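Hepatocyte growth factor-regulated tyrosine kinase substrate (Drosophila melanogaster, PDB 1DVP) is essential for endosome membrane invagination and multivesicular body formation, and curbs tyrosine kinase receptor signalling by promoting degradation of the active receptors. Local coordinates at residues Thr97-Glu100 with Asn101-Gln104. Numbering follows the deposited sequence.
Sequences TPHE and NVRQ
The backbone turns into a helix at the N-cap residue His99, as the first i to i+4 bonds attest: Arg103 N reaches His99 O at 3.2 Å, and Gln104 N meets Glu100 O at 2.8 Å with a straight N-H...O angle of 164°. Val102 N adds a weak bond to His99 O, giving that carbonyl two donors. Among the side chains, Arg103 reaches back to the loop that precedes the helix. Its chain runs out extended and bends at chi3, which brings the guanidinium beside the loop, where Arg103 NH2 makes a weak hydrogen bond to Thr97 O (2.8 Å) and Thr97 CG2 lies over one face, 3.8 Å from Arg103 NH2. At the guanidinium edge, Glu100 OE2 forms a salt bridge with Arg103 NH1; the modelled separation of 2.4 Å is too short to trust as a length, and the carboxylate and guanidinium planes are 38° apart. In Glu100, CG is anti to the backbone N, and the bend at chi2 (68°) turns the carboxylate back to Arg103. Separately, His99 and Val102 lie alongside each other, His99 CB 3.4 Å from Val102 CG2, which sits at the imidazole edge. Gln104 crosses Glu100, and Gln104 CG packs 3.6 Å from Glu100 O; with an alanine in place of Gln104, Glu100 O is likely to lose the cover of CG and the carboxylate the flat group lying across it. Arg103 NE also bonds weakly to Leu94 O of helix 84-96, and Val102 packs on Ser59 and Leu63 of helix 56-72. This is the N-terminus of a helix entered through a short loop, with His99 at the N-cap, joining helix 84-96 to helix 100-116 within the helical superhelix of the VHS domain.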
loop_
_atom_site.group_PDB
_atom_site.type_symbol
_atom_site.label_atom_id
_atom_site.label_comp_id
_atom_site.label_asym_id
_atom_site.label_seq_id
_atom_site.Cartn_x
_atom_site.Cartn_y
_atom_site.Cartn_z
ATOM N N THR A 97 -22.264 -35.992 14.502
ATOM C CA THR A 97 -20.961 -36.278 13.898
ATOM C C THR A 97 -19.995 -36.906 14.899
ATOM O O THR A 97 -19.883 -36.460 16.044
ATOM C CB THR A 97 -20.280 -34.995 13.329
ATOM O OG1 THR A 97 -19.074 -35.356 12.639
ATOM C CG2 THR A 97 -19.930 -34.042 14.451
ATOM N N PRO A 98 -19.275 -37.955 14.472
ATOM C CA PRO A 98 -18.305 -38.642 15.333
ATOM C C PRO A 98 -17.109 -37.764 15.692
ATOM O O PRO A 98 -16.416 -38.006 16.673
ATOM C CB PRO A 98 -17.897 -39.856 14.499
ATOM C CG PRO A 98 -18.123 -39.400 13.078
ATOM C CD PRO A 98 -19.416 -38.641 13.178
ATOM N N HIS A 99 -16.882 -36.720 14.908
ATOM C CA HIS A 99 -15.749 -35.847 15.154
ATOM C C HIS A 99 -16.154 -34.568 15.852
ATOM O O HIS A 99 -16.982 -33.791 15.346
ATOM C CB HIS A 99 -15.075 -35.527 13.837
ATOM C CG HIS A 99 -15.337 -36.539 12.770
ATOM N ND1 HIS A 99 -14.760 -37.789 12.773
ATOM C CD2 HIS A 99 -16.089 -36.469 11.643
ATOM C CE1 HIS A 99 -15.138 -38.444 11.689
ATOM N NE2 HIS A 99 -15.944 -37.665 10.985
ATOM N N GLU A 100 -15.544 -34.359 17.016
ATOM C CA GLU A 100 -15.796 -33.199 17.854
ATOM C C GLU A 100 -15.292 -31.937 17.163
ATOM O O GLU A 100 -15.924 -30.892 17.246
ATOM C CB GLU A 100 -15.085 -33.365 19.200
ATOM C CG GLU A 100 -15.278 -32.228 20.195
ATOM C CD GLU A 100 -16.690 -32.133 20.724
ATOM O OE1 GLU A 100 -16.966 -31.212 21.529
ATOM O OE2 GLU A 100 -17.536 -32.968 20.346
ATOM N N ASN A 101 -14.148 -32.046 16.486
ATOM C CA ASN A 101 -13.564 -30.906 15.770
ATOM C C ASN A 101 -14.595 -30.365 14.766
ATOM O O ASN A 101 -14.689 -29.153 14.538
ATOM C CB ASN A 101 -12.287 -31.339 15.027
ATOM C CG ASN A 101 -12.591 -32.165 13.787
ATOM O OD1 ASN A 101 -13.395 -33.102 13.839
ATOM N ND2 ASN A 101 -11.951 -31.823 12.664
ATOM N N VAL A 102 -15.364 -31.280 14.184
ATOM C CA VAL A 102 -16.398 -30.933 13.222
ATOM C C VAL A 102 -17.565 -30.238 13.924
ATOM O O VAL A 102 -18.103 -29.239 13.425
ATOM C CB VAL A 102 -16.948 -32.185 12.516
ATOM C CG1 VAL A 102 -18.008 -31.779 11.510
ATOM C CG2 VAL A 102 -15.827 -32.944 11.832
ATOM N N ARG A 103 -17.965 -30.789 15.074
ATOM C CA ARG A 103 -19.069 -30.247 15.862
ATOM C C ARG A 103 -18.767 -28.836 16.406
ATOM O O ARG A 103 -19.651 -27.960 16.414
ATOM C CB ARG A 103 -19.401 -31.197 17.020
ATOM C CG ARG A 103 -20.180 -30.524 18.132
ATOM C CD ARG A 103 -20.525 -31.509 19.251
ATOM N NE ARG A 103 -21.096 -32.730 18.698
ATOM C CZ ARG A 103 -20.434 -33.875 18.559
ATOM N NH1 ARG A 103 -19.166 -33.975 18.943
ATOM N NH2 ARG A 103 -21.043 -34.916 18.011
ATOM N N GLN A 104 -17.527 -28.639 16.857
ATOM C CA GLN A 104 -17.077 -27.351 17.375
ATOM C C GLN A 104 -17.090 -26.282 16.280
ATOM O O GLN A 104 -17.523 -25.148 16.505
ATOM C CB GLN A 104 -15.660 -27.451 17.950
ATOM C CG GLN A 104 -15.600 -28.039 19.359
ATOM C CD GLN A 104 -16.794 -27.620 20.196
ATOM O OE1 GLN A 104 -17.777 -28.335 20.258
ATOM N NE2 GLN A 104 -16.722 -26.450 20.816
#